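Local atomic coordinates of RNA 2',3'-cyclic phosphodiesterase (Deinococcus radiodurans, PDB entry 5H7E), a protein that belongs to the LigT-like phosphoesterases of the 2H clan, compact enzymes in which antiparallel beta-sheet is flanked by helices. Residues L8-R13 with E57-L62; S46-V51 with A110-L115; E103-L108 with L122-H127; R158-L161 with P166-E169. All coordinates share one frame; numbering follows the deposited sequence.

Contact 1 (L8-R13 with E57-L62); sequences LFYALR and EDLKRL. With SO4 (sulfate ion), chain E.
The hydroxyl of Tyr10 reaches across from the strand to the helix and gives its hydrogen to a main-chain carbonyl, OH to Leu59 O at 2.7 Å. The carbonyl oxygen lies at the edge of the Tyr10 ring, near the ring plane. Seen from the carbonyl, the approach is from the flank: the angle at Leu59 O is 111° and the donor is tilted 28° from the carbonyl plane. With CG anti to the carbonyl carbon and beside the backbone N, Tyr10 carries its ring off the sheet toward helix 56-67. Its OH is set among leucine carbons as well: Leu59 CB is 3.2 Å from Tyr10 OH, and Leu62 CD2 lies 4.0 Å from that same oxygen, so one bond satisfies a buried hydroxyl in oily surroundings. Two residues earlier on the same strand face, the branch CD1 of Leu8 meets CD1 of Leu59 at 3.8 Å, the two side chains slanting past one another. On the opposite face of the strand Phe9 stacks on Tyr157. Further along the segment, Arg13 NH1 binds a sulfate ion, to its O1 at 2.7 Å, and the ion is also held by Ala16 N. Strand and helix run nearly parallel, 19° between their directions and 11.3 Å between axes: the alpha/beta layering of this fold, with helix 56-67 lying over one face of the antiparallel sheet.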
loop_
_atom_site.group_PDB
_atom_site.type_symbol
_atom_site.label_atom_id
_atom_site.label_comp_id
_atom_site.label_asym_id
_atom_site.label_seq_id
_atom_site.Cartn_x
_atom_site.Cartn_y
_atom_site.Cartn_z
ATOM N N LEU A 8 -2.067 -7.240 9.378
ATOM C CA LEU A 8 -2.014 -5.792 9.422
ATOM C C LEU A 8 -1.124 -5.308 8.294
ATOM O O LEU A 8 -0.287 -6.045 7.773
ATOM C CB LEU A 8 -1.436 -5.244 10.723
ATOM C CG LEU A 8 -2.184 -5.718 11.978
ATOM C CD1 LEU A 8 -1.474 -5.139 13.221
ATOM C CD2 LEU A 8 -3.645 -5.269 11.980
ATOM N N PHE A 9 -1.314 -4.046 7.900
ATOM C CA PHE A 9 -0.341 -3.473 6.977
ATOM C C PHE A 9 -0.341 -1.968 7.141
ATOM O O PHE A 9 -1.330 -1.384 7.564
ATOM C CB PHE A 9 -0.591 -3.874 5.494
ATOM C CG PHE A 9 -1.945 -3.488 4.960
ATOM C CD1 PHE A 9 -3.064 -4.298 5.197
ATOM C CD2 PHE A 9 -2.070 -2.350 4.160
ATOM C CE1 PHE A 9 -4.311 -3.963 4.669
ATOM C CE2 PHE A 9 -3.308 -2.010 3.624
ATOM C CZ PHE A 9 -4.428 -2.796 3.857
ATOM N N TYR A 10 0.827 -1.365 6.908
ATOM C CA TYR A 10 0.960 0.088 6.900
ATOM C C TYR A 10 0.865 0.558 5.464
ATOM O O TYR A 10 1.470 -0.065 4.587
ATOM C CB TYR A 10 2.310 0.500 7.425
ATOM C CG TYR A 10 2.556 0.357 8.929
ATOM C CD1 TYR A 10 2.252 1.375 9.804
ATOM C CD2 TYR A 10 3.171 -0.779 9.406
ATOM C CE1 TYR A 10 2.577 1.268 11.207
ATOM C CE2 TYR A 10 3.478 -0.910 10.748
ATOM C CZ TYR A 10 3.217 0.120 11.613
ATOM O OH TYR A 10 3.599 -0.075 12.937
ATOM N N ALA A 11 0.048 1.575 5.231
ATOM C CA ALA A 11 -0.098 2.016 3.837
ATOM C C ALA A 11 -0.454 3.489 3.837
ATOM O O ALA A 11 -0.955 4.036 4.822
ATOM C CB ALA A 11 -1.195 1.218 3.127
ATOM N N LEU A 12 -0.291 4.115 2.667
ATOM C CA LEU A 12 -0.926 5.414 2.394
ATOM C C LEU A 12 -2.274 5.198 1.709
ATOM O O LEU A 12 -2.379 4.432 0.739
ATOM C CB LEU A 12 -0.049 6.282 1.468
ATOM C CG LEU A 12 1.416 6.413 1.891
ATOM C CD1 LEU A 12 2.125 7.354 0.845
ATOM C CD2 LEU A 12 1.478 7.085 3.254
ATOM N N ARG A 13 -3.300 5.860 2.231
ATOM C CA ARG A 13 -4.594 5.930 1.586
ATOM C C ARG A 13 -4.465 6.713 0.288
ATOM O O ARG A 13 -3.571 7.543 0.136
ATOM C CB ARG A 13 -5.554 6.633 2.537
ATOM C CG ARG A 13 -6.848 6.900 2.001
ATOM C CD ARG A 13 -7.618 7.874 2.924
ATOM N NE ARG A 13 -8.853 8.126 2.230
ATOM C CZ ARG A 13 -9.111 9.201 1.504
ATOM N NH1 ARG A 13 -8.248 10.212 1.436
ATOM N NH2 ARG A 13 -10.280 9.280 0.894
ATOM N N GLU A 57 -0.200 -2.013 20.089
ATOM C CA GLU A 57 0.224 -0.735 20.648
ATOM C C GLU A 57 1.667 -0.411 20.302
ATOM O O GLU A 57 1.974 0.745 19.992
ATOM C CB GLU A 57 0.000 -0.710 22.165
ATOM C CG GLU A 57 0.132 0.689 22.756
ATOM C CD GLU A 57 -0.880 1.676 22.172
ATOM O OE1 GLU A 57 -2.001 1.256 21.797
ATOM O OE2 GLU A 57 -0.550 2.880 22.089
ATOM N N ASP A 58 2.575 -1.404 20.294
ATOM C CA ASP A 58 3.946 -1.111 19.835
ATOM C C ASP A 58 3.961 -0.617 18.402
ATOM O O ASP A 58 4.750 0.268 18.057
ATOM C CB ASP A 58 4.864 -2.328 19.932
ATOM C CG ASP A 58 5.193 -2.713 21.382
ATOM O OD1 ASP A 58 5.084 -1.852 22.297
ATOM O OD2 ASP A 58 5.590 -3.891 21.584
ATOM N N LEU A 59 3.140 -1.223 17.544
ATOM C CA LEU A 59 3.104 -0.807 16.147
ATOM C C LEU A 59 2.552 0.603 16.008
ATOM O O LEU A 59 2.933 1.340 15.081
ATOM C CB LEU A 59 2.241 -1.777 15.327
ATOM C CG LEU A 59 2.881 -3.167 15.214
ATOM C CD1 LEU A 59 1.891 -4.115 14.527
ATOM C CD2 LEU A 59 4.186 -3.157 14.353
ATOM N N LYS A 60 1.605 0.976 16.870
ATOM C CA LYS A 60 1.057 2.328 16.844
ATOM C C LYS A 60 2.098 3.338 17.300
ATOM O O LYS A 60 2.212 4.419 16.725
ATOM C CB LYS A 60 -0.200 2.413 17.725
ATOM C CG LYS A 60 -1.414 1.796 17.040
ATOM C CD LYS A 60 -2.610 1.611 17.972
ATOM C CE LYS A 60 -3.157 2.930 18.469
ATOM N NZ LYS A 60 -4.398 2.733 19.317
ATOM N N ARG A 61 2.849 3.007 18.342
ATOM C CA ARG A 61 3.924 3.882 18.789
ATOM C C ARG A 61 4.971 4.054 17.695
ATOM O O ARG A 61 5.533 5.141 17.536
ATOM C CB ARG A 61 4.559 3.313 20.052
ATOM C CG ARG A 61 3.686 3.401 21.253
ATOM C CD ARG A 61 4.487 2.966 22.511
ATOM N NE ARG A 61 3.617 2.625 23.637
ATOM C CZ ARG A 61 3.352 1.387 24.061
ATOM N NH1 ARG A 61 3.886 0.320 23.469
ATOM N NH2 ARG A 61 2.540 1.213 25.094
ATOM N N LEU A 62 5.300 2.963 16.992
ATOM C CA LEU A 62 6.262 3.055 15.888
ATOM C C LEU A 62 5.746 3.962 14.779
ATOM O O LEU A 62 6.485 4.824 14.278
ATOM C CB LEU A 62 6.566 1.651 15.362
ATOM C CG LEU A 62 7.496 1.611 14.131
ATOM C CD1 LEU A 62 8.919 2.121 14.511
ATOM C CD2 LEU A 62 7.508 0.155 13.719
HETATM S S SO4 E . -10.728 12.232 -0.193
HETATM O O1 SO4 E . -9.542 12.444 0.658
HETATM O O2 SO4 E . -10.720 10.943 -0.845
HETATM O O3 SO4 E . -11.899 12.225 0.678
HETATM O O4 SO4 E . -10.875 13.321 -1.158
#

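Contact 2 (S46-V51 with A110-L115); sequences SYLPAV and AGIREL
Ile112 does all the touching from the helix side, and its contact with the strand is almost wholly apolar. Against Leu48 the two side chains reach toward each other tip to tip: Leu48 CD2 meets Ile112 CG2 at 3.9 Å, and its other methyl, CD1, lies 4.0 Å from Ile112 CD1. Both branches of the isoleucine are therefore used. Its CG1 sits beside the backbone N (chi1 -64°) and the chain runs on nearly straight to CD1 (chi2 169°), which carries that methyl past Leu48 to Ser46. There it lies 3.8 Å from Ser46 CB and 3.5 Å from Ser46 OG, a methyl resting on a hydroxyl.

The polar part points to another partner. Ser46 OG is turned anti to its own backbone N and hydrogen-bonds to Asp121 OD2, while Asp121 OD1 takes the backbone N of Tyr47; one carboxylate thus grips two successive residues of the strand, and the buried hydroxyl is satisfied although its neighbour Ile112 is a hydrocarbon. Main-chain bonds keep each side in shape. Glu114 N reaches Ala110 O at 3.0 Å in the last turn of the helix, and the strand pairs with its neighbour through Ser46 to Tyr10 and Leu48 to Leu8. Tyr10 and Leu62 also press on Ile112, and Leu59 on Leu48. What results is typical alpha/beta core packing: the end of helix 101-114 is set on the sheet face of strand 42-48, just before the chain turns its corner at Pro49.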
loop_
_atom_site.group_PDB
_atom_site.type_symbol
_atom_site.label_atom_id
_atom_site.label_comp_id
_atom_site.label_asym_id
_atom_site.label_seq_id
_atom_site.Cartn_x
_atom_site.Cartn_y
_atom_site.Cartn_z
ATOM N N SER A 46 4.459 -1.915 4.386
ATOM C CA SER A 46 4.884 -3.171 4.962
ATOM C C SER A 46 3.641 -3.984 5.282
ATOM O O SER A 46 2.614 -3.440 5.706
ATOM C CB SER A 46 5.677 -2.945 6.264
ATOM O OG SER A 46 6.202 -4.212 6.686
ATOM N N TYR A 47 3.738 -5.291 5.072
ATOM C CA TYR A 47 2.642 -6.216 5.346
ATOM C C TYR A 47 3.059 -7.162 6.459
ATOM O O TYR A 47 4.134 -7.748 6.402
ATOM C CB TYR A 47 2.293 -6.980 4.056
ATOM C CG TYR A 47 1.361 -8.122 4.267
ATOM C CD1 TYR A 47 0.102 -7.922 4.758
ATOM C CD2 TYR A 47 1.767 -9.423 3.980
ATOM C CE1 TYR A 47 -0.747 -8.981 4.984
ATOM C CE2 TYR A 47 0.904 -10.493 4.179
ATOM C CZ TYR A 47 -0.321 -10.262 4.692
ATOM O OH TYR A 47 -1.179 -11.347 4.890
ATOM N N LEU A 48 2.184 -7.308 7.452
ATOM C CA LEU A 48 2.441 -8.062 8.685
ATOM C C LEU A 48 1.381 -9.142 8.801
ATOM O O LEU A 48 0.269 -8.893 9.305
ATOM C CB LEU A 48 2.380 -7.113 9.891
ATOM C CG LEU A 48 3.402 -5.949 9.931
ATOM C CD1 LEU A 48 3.079 -4.806 8.997
ATOM C CD2 LEU A 48 3.424 -5.376 11.330
ATOM N N PRO A 49 1.689 -10.362 8.395
ATOM C CA PRO A 49 0.622 -11.366 8.223
ATOM C C PRO A 49 0.021 -11.890 9.502
ATOM O O PRO A 49 -1.085 -12.450 9.466
ATOM C CB PRO A 49 1.323 -12.490 7.453
ATOM C CG PRO A 49 2.795 -12.280 7.733
ATOM C CD PRO A 49 2.984 -10.806 7.850
ATOM N N ALA A 50 0.732 -11.816 10.652
ATOM C CA ALA A 50 0.235 -12.558 11.825
ATOM C C ALA A 50 0.705 -11.836 13.097
ATOM O O ALA A 50 1.630 -12.273 13.787
ATOM C CB ALA A 50 0.694 -14.037 11.807
ATOM N N VAL A 51 0.059 -10.726 13.433
ATOM C CA VAL A 51 0.473 -9.904 14.571
ATOM C C VAL A 51 -0.364 -10.290 15.783
ATOM O O VAL A 51 -1.597 -10.174 15.727
ATOM C CB VAL A 51 0.319 -8.418 14.267
ATOM C CG1 VAL A 51 0.809 -7.628 15.439
ATOM C CG2 VAL A 51 1.099 -8.049 12.973
ATOM N N ALA A 110 12.466 -1.768 9.278
ATOM C CA ALA A 110 13.478 -2.007 10.288
ATOM C C ALA A 110 12.883 -1.952 11.690
ATOM O O ALA A 110 13.300 -2.722 12.569
ATOM C CB ALA A 110 14.619 -0.992 10.147
ATOM N N GLY A 111 11.996 -0.980 11.939
ATOM C CA GLY A 111 11.407 -0.870 13.267
ATOM C C GLY A 111 10.539 -2.064 13.610
ATOM O O GLY A 111 10.496 -2.496 14.760
ATOM N N ILE A 112 9.813 -2.571 12.628
ATOM C CA ILE A 112 8.958 -3.715 12.868
ATOM C C ILE A 112 9.809 -4.920 13.253
ATOM O O ILE A 112 9.474 -5.649 14.170
ATOM C CB ILE A 112 8.100 -4.045 11.642
ATOM C CG1 ILE A 112 7.144 -2.898 11.347
ATOM C CG2 ILE A 112 7.307 -5.315 11.869
ATOM C CD1 ILE A 112 6.457 -3.024 10.014
ATOM N N ARG A 113 10.920 -5.099 12.555
ATOM C CA ARG A 113 11.853 -6.189 12.816
ATOM C C ARG A 113 12.452 -6.058 14.202
ATOM O O ARG A 113 12.615 -7.036 14.915
ATOM C CB ARG A 113 12.972 -6.133 11.788
ATOM C CG ARG A 113 13.891 -7.338 11.692
ATOM C CD ARG A 113 14.787 -7.255 10.450
ATOM N NE ARG A 113 14.200 -6.398 9.414
ATOM C CZ ARG A 113 14.584 -6.323 8.144
ATOM N NH1 ARG A 113 15.570 -7.083 7.683
ATOM N NH2 ARG A 113 13.958 -5.488 7.325
ATOM N N GLU A 114 12.777 -4.833 14.574
ATOM C CA GLU A 114 13.376 -4.546 15.867
ATOM C C GLU A 114 12.413 -4.962 16.981
ATOM O O GLU A 114 12.835 -5.375 18.047
ATOM C CB GLU A 114 13.839 -3.093 15.954
ATOM C CG GLU A 114 15.113 -2.847 15.149
ATOM C CD GLU A 114 15.360 -1.392 14.784
ATOM O OE1 GLU A 114 14.660 -0.510 15.306
ATOM O OE2 GLU A 114 16.265 -1.133 13.966
ATOM N N LEU A 115 11.121 -4.797 16.738
ATOM C CA LEU A 115 10.083 -5.214 17.681
ATOM C C LEU A 115 9.908 -6.722 17.709
ATOM O O LEU A 115 9.157 -7.212 18.544
ATOM C CB LEU A 115 8.740 -4.556 17.322
ATOM C CG LEU A 115 8.701 -3.053 17.597
ATOM C CD1 LEU A 115 7.503 -2.425 16.962
ATOM C CD2 LEU A 115 8.746 -2.751 19.135
#

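Contact 3 (E103-L108 with L122-H127); sequences ELAENL and LAFKAH. With SO4 (sulfate ion), chain D.
Ala105 and Phe124 make the close-fitting part of this contact. The methyl CB of Ala105 stands directly over the Phe124 ring, 3.6 Å from its centroid and only 2° off the normal, a nearly ideal CH-pi arrangement in which all six ring carbons are almost equally distant. CG of Phe124 lies anti to its backbone N, which swings the ring in under the helix. Its other face is backed by the chain itself, with Ala126 N above it toward the rim, so the ring is clamped between helix and loop. Leu101, Thr102 and Arg109 of the same helix touch it too.

Toward solvent the fit is looser. Glu106, bent at chi2 (-67°), brings OE1 to 3.8 Å from Phe124 CB, with its carboxylate almost perpendicular to the ring. The polar link there is made by a water, which donates to Glu106 OE1 at 2.6 Å and accepts from Phe124 N at 2.9 Å, tying the loop's main chain to the helix with no direct hydrogen bond between the two segments.

Beyond the ring the loop leads to His127. Its ND1 donates to Lys125 O at 2.7 Å, nearly straight (173°) and in the ring plane, which fixes how the imidazole is turned. The opposite nitrogen, NE2, points to a sulfate ion, bonding its O2 at 3.0 Å; Thr129 and Thr44 hold the same ion. The sequence His127-Ile-Thr129 and the His-Val-Thr that ends at Thr44 match the paired His-x-Thr motifs that give the 2H phosphoesterases their name.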
loop_
_atom_site.group_PDB
_atom_site.type_symbol
_atom_site.label_atom_id
_atom_site.label_comp_id
_atom_site.label_asym_id
_atom_site.label_seq_id
_atom_site.Cartn_x
_atom_site.Cartn_y
_atom_site.Cartn_z
ATOM N N GLU A 103 12.534 5.922 2.223
ATOM C CA GLU A 103 13.132 6.023 3.546
ATOM C C GLU A 103 12.119 5.672 4.628
ATOM O O GLU A 103 12.438 4.948 5.562
ATOM C CB GLU A 103 13.677 7.455 3.734
ATOM C CG GLU A 103 13.777 8.034 5.122
ATOM C CD GLU A 103 14.139 9.565 5.119
ATOM O OE1 GLU A 103 14.365 10.161 4.058
ATOM O OE2 GLU A 103 14.201 10.172 6.191
ATOM N N LEU A 104 10.895 6.137 4.489
ATOM C CA LEU A 104 9.861 5.791 5.481
ATOM C C LEU A 104 9.588 4.296 5.485
ATOM O O LEU A 104 9.528 3.664 6.545
ATOM C CB LEU A 104 8.581 6.564 5.192
ATOM C CG LEU A 104 7.383 6.226 6.119
ATOM C CD1 LEU A 104 7.713 6.583 7.566
ATOM C CD2 LEU A 104 6.217 7.092 5.619
ATOM N N ALA A 105 9.441 3.705 4.303
ATOM C CA ALA A 105 9.191 2.268 4.271
ATOM C C ALA A 105 10.335 1.476 4.865
ATOM O O ALA A 105 10.103 0.499 5.594
ATOM C CB ALA A 105 8.934 1.823 2.834
ATOM N N GLU A 106 11.588 1.864 4.563
ATOM C CA GLU A 106 12.698 1.083 5.084
ATOM C C GLU A 106 12.836 1.255 6.599
ATOM O O GLU A 106 13.195 0.289 7.296
ATOM C CB GLU A 106 14.008 1.452 4.380
ATOM C CG GLU A 106 13.936 1.163 2.871
ATOM C CD GLU A 106 13.834 -0.335 2.524
ATOM O OE1 GLU A 106 13.628 -0.643 1.329
ATOM O OE2 GLU A 106 13.975 -1.204 3.416
ATOM N N ASN A 107 12.615 2.486 7.118
ATOM C CA ASN A 107 12.656 2.695 8.580
ATOM C C ASN A 107 11.538 1.916 9.260
ATOM O O ASN A 107 11.733 1.365 10.353
ATOM C CB ASN A 107 12.494 4.171 8.934
ATOM C CG ASN A 107 13.791 4.972 8.830
ATOM O OD1 ASN A 107 14.270 5.483 9.819
ATOM N ND2 ASN A 107 14.335 5.084 7.651
ATOM N N LEU A 108 10.354 1.886 8.631
ATOM C CA LEU A 108 9.232 1.143 9.189
ATOM C C LEU A 108 9.563 -0.343 9.263
ATOM O O LEU A 108 9.381 -0.997 10.305
ATOM C CB LEU A 108 8.011 1.433 8.296
ATOM C CG LEU A 108 6.741 0.835 8.736
ATOM C CD1 LEU A 108 6.277 1.542 10.057
ATOM C CD2 LEU A 108 5.733 1.050 7.604
ATOM N N LEU A 122 8.317 -8.063 -0.051
ATOM C CA LEU A 122 9.337 -8.111 -1.098
ATOM C C LEU A 122 10.105 -6.778 -1.103
ATOM O O LEU A 122 9.778 -5.839 -0.361
ATOM C CB LEU A 122 8.700 -8.395 -2.460
ATOM C CG LEU A 122 7.855 -9.675 -2.565
ATOM C CD1 LEU A 122 7.215 -9.790 -3.945
ATOM C CD2 LEU A 122 8.701 -10.899 -2.267
ATOM N N ALA A 123 11.134 -6.669 -1.944
ATOM C CA ALA A 123 11.851 -5.402 -2.083
ATOM C C ALA A 123 10.864 -4.278 -2.311
ATOM O O ALA A 123 9.903 -4.439 -3.059
ATOM C CB ALA A 123 12.837 -5.485 -3.267
ATOM N N PHE A 124 11.062 -3.143 -1.625
ATOM C CA PHE A 124 10.078 -2.064 -1.684
ATOM C C PHE A 124 10.105 -1.392 -3.049
ATOM O O PHE A 124 11.161 -0.956 -3.512
ATOM C CB PHE A 124 10.333 -1.013 -0.609
ATOM C CG PHE A 124 9.317 0.082 -0.620
ATOM C CD1 PHE A 124 8.007 -0.185 -0.281
ATOM C CD2 PHE A 124 9.675 1.365 -0.974
ATOM C CE1 PHE A 124 7.054 0.798 -0.292
ATOM C CE2 PHE A 124 8.744 2.380 -0.958
ATOM C CZ PHE A 124 7.415 2.089 -0.661
ATOM N N LYS A 125 8.935 -1.304 -3.672
ATOM C CA LYS A 125 8.751 -0.649 -4.968
ATOM C C LYS A 125 7.373 -0.028 -4.853
ATOM O O LYS A 125 6.374 -0.736 -5.027
ATOM C CB LYS A 125 8.784 -1.642 -6.127
ATOM C CG LYS A 125 10.035 -2.483 -6.225
ATOM C CD LYS A 125 11.232 -1.722 -6.694
ATOM C CE LYS A 125 12.471 -2.639 -6.613
ATOM N NZ LYS A 125 12.184 -3.988 -7.213
ATOM N N ALA A 126 7.311 1.263 -4.546
ATOM C CA ALA A 126 6.032 1.869 -4.210
ATOM C C ALA A 126 5.081 1.822 -5.399
ATOM O O ALA A 126 5.442 2.203 -6.522
ATOM C CB ALA A 126 6.238 3.325 -3.812
ATOM N N HIS A 127 3.860 1.363 -5.152
ATOM C CA HIS A 127 2.894 1.238 -6.242
ATOM C C HIS A 127 1.500 1.191 -5.646
ATOM O O HIS A 127 1.312 0.937 -4.440
ATOM C CB HIS A 127 3.111 -0.048 -7.057
ATOM C CG HIS A 127 2.902 -1.297 -6.243
ATOM N ND1 HIS A 127 3.869 -1.774 -5.372
ATOM C CD2 HIS A 127 1.860 -2.163 -6.167
ATOM C CE1 HIS A 127 3.424 -2.894 -4.803
ATOM N NE2 HIS A 127 2.212 -3.153 -5.269
HETATM S S SO4 D . -0.158 -4.728 -2.704
HETATM O O1 SO4 D . -0.550 -5.905 -1.965
HETATM O O2 SO4 D . 0.473 -5.182 -3.958
HETATM O O3 SO4 D . -1.386 -3.965 -2.878
HETATM O O4 SO4 D . 0.794 -3.944 -2.000
HETATM O O HOH W 1 13.343 -2.916 0.083
#

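Contact 4 (R158-L161 with P166-E169); sequences RSIL and PIYE
On one face of the hairpin, Ile160 lies against two charged side chains. Its CD1 is 3.5 Å from Glu169 OE2, the isoleucine slanting across the extended glutamate, and the same methyl lies 3.9 Å above the guanidinium plane of Arg158, toward the rim. The two charges stay apart: Arg158 NH1 and Glu169 OE1 are 5.2 Å from each other, too far for a salt bridge, though the opposite charges probably favour each other. On this face too, Ile167 holds CG1 between its backbone N and carbonyl carbon (chi1 73°), and this branch meets Ile160 CB at 3.8 Å. The other face carries Ser159 and Tyr168, a non-hydrogen-bonded pair. Here the serine lies at the edge of the ring, OG 3.7 Å from Tyr168 CE1, and OG also bonds a glycerol molecule. Next to this, Leu161 CD2 rests on Pro166 CB at 4.2 Å.

Underneath, the backbones are tied by two hydrogen-bonded pairs, Arg158 with Glu169 and Ile160 with Ile167, each with a bond in both directions; the shortest runs from Ile167 N to Ile160 O at 2.7 Å.

These are the last rungs of the antiparallel hairpin formed by strands 148-160 and 167-175, next to the loop that joins them. Across strand 148-160 lies strand 6-13, bonded through Ser159 to Arg7; it sends Leu8 against Arg158 and the Phe9 ring edge-to-face against Tyr168, which also meets His42.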
loop_
_atom_site.group_PDB
_atom_site.type_symbol
_atom_site.label_atom_id
_atom_site.label_comp_id
_atom_site.label_asym_id
_atom_site.label_seq_id
_atom_site.Cartn_x
_atom_site.Cartn_y
_atom_site.Cartn_z
ATOM N N ARG A 158 -6.074 -3.144 9.256
ATOM C CA ARG A 158 -6.240 -4.572 9.460
ATOM C C ARG A 158 -7.003 -5.129 8.266
ATOM O O ARG A 158 -7.985 -4.535 7.826
ATOM C CB ARG A 158 -6.993 -4.848 10.721
ATOM C CG ARG A 158 -7.224 -6.316 10.974
ATOM C CD ARG A 158 -7.929 -6.505 12.267
ATOM N NE ARG A 158 -8.346 -7.891 12.387
ATOM C CZ ARG A 158 -9.180 -8.327 13.328
ATOM N NH1 ARG A 158 -9.642 -7.484 14.244
ATOM N NH2 ARG A 158 -9.516 -9.606 13.357
ATOM N N SER A 159 -6.581 -6.288 7.784
ATOM C CA SER A 159 -7.266 -6.979 6.703
ATOM C C SER A 159 -8.133 -8.110 7.237
ATOM O O SER A 159 -7.685 -8.930 8.040
ATOM C CB SER A 159 -6.241 -7.498 5.690
ATOM O OG SER A 159 -6.893 -8.267 4.689
ATOM N N ILE A 160 -9.386 -8.150 6.796
ATOM C CA ILE A 160 -10.307 -9.212 7.190
ATOM C C ILE A 160 -10.852 -9.855 5.928
ATOM O O ILE A 160 -11.189 -9.154 4.969
ATOM C CB ILE A 160 -11.418 -8.680 8.105
ATOM C CG1 ILE A 160 -10.817 -8.377 9.488
ATOM C CG2 ILE A 160 -12.567 -9.726 8.223
ATOM C CD1 ILE A 160 -11.543 -7.322 10.284
ATOM N N LEU A 161 -10.864 -11.185 5.894
ATOM C CA LEU A 161 -11.184 -11.889 4.659
ATOM C C LEU A 161 -12.697 -12.050 4.521
ATOM O O LEU A 161 -13.388 -12.382 5.484
ATOM C CB LEU A 161 -10.497 -13.259 4.626
ATOM C CG LEU A 161 -8.956 -13.312 4.465
ATOM C CD1 LEU A 161 -8.530 -14.662 3.877
ATOM C CD2 LEU A 161 -8.326 -12.140 3.661
ATOM N N PRO A 166 -10.927 -9.323 0.448
ATOM C CA PRO A 166 -10.524 -8.734 1.723
ATOM C C PRO A 166 -11.208 -7.387 1.931
ATOM O O PRO A 166 -11.460 -6.637 0.984
ATOM C CB PRO A 166 -9.008 -8.586 1.574
ATOM C CG PRO A 166 -8.806 -8.454 0.047
ATOM C CD PRO A 166 -9.837 -9.342 -0.545
ATOM N N ILE A 167 -11.527 -7.096 3.187
ATOM C CA ILE A 167 -11.964 -5.768 3.599
ATOM C C ILE A 167 -10.929 -5.188 4.560
ATOM O O ILE A 167 -10.386 -5.906 5.409
ATOM C CB ILE A 167 -13.362 -5.800 4.246
ATOM C CG1 ILE A 167 -13.306 -6.419 5.634
ATOM C CG2 ILE A 167 -14.320 -6.615 3.392
ATOM C CD1 ILE A 167 -14.401 -5.976 6.527
ATOM N N TYR A 168 -10.693 -3.888 4.448
ATOM C CA TYR A 168 -9.667 -3.195 5.223
ATOM C C TYR A 168 -10.339 -2.295 6.260
ATOM O O TYR A 168 -11.290 -1.574 5.944
ATOM C CB TYR A 168 -8.751 -2.398 4.297
ATOM C CG TYR A 168 -8.110 -3.253 3.221
ATOM C CD1 TYR A 168 -7.673 -4.530 3.491
ATOM C CD2 TYR A 168 -8.008 -2.807 1.926
ATOM C CE1 TYR A 168 -7.102 -5.315 2.500
ATOM C CE2 TYR A 168 -7.472 -3.600 0.932
ATOM C CZ TYR A 168 -6.998 -4.830 1.224
ATOM O OH TYR A 168 -6.432 -5.586 0.233
ATOM N N GLU A 169 -9.877 -2.372 7.501
ATOM C CA GLU A 169 -10.380 -1.537 8.584
ATOM C C GLU A 169 -9.236 -0.698 9.116
ATOM O O GLU A 169 -8.158 -1.241 9.410
ATOM C CB GLU A 169 -10.955 -2.373 9.720
ATOM C CG GLU A 169 -12.169 -3.194 9.305
ATOM C CD GLU A 169 -12.783 -3.946 10.468
ATOM O OE1 GLU A 169 -12.228 -3.849 11.589
ATOM O OE2 GLU A 169 -13.816 -4.636 10.265
#

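Contacts 1 and 2 are wholly buried and belong to one core: strands 6-13 and 42-48 are hydrogen-bonded neighbours, and the helices over them bring Leu62 and Ile112 together. Contact 3 uses the same helix 101-114 as contact 2 but is only partly buried, so a water can join in where the loop faces solvent. Contact 4 lies at the surface, about 21 Å from contact 3 between centres and on the opposite side of the chain's centre. The chemistry follows: leucine and isoleucine branches inside, with one tyrosine-to-carbonyl bond across them, a methyl-ring contact at the margin, and main-chain pairing at the hairpin, reached from contact 1 through Phe9.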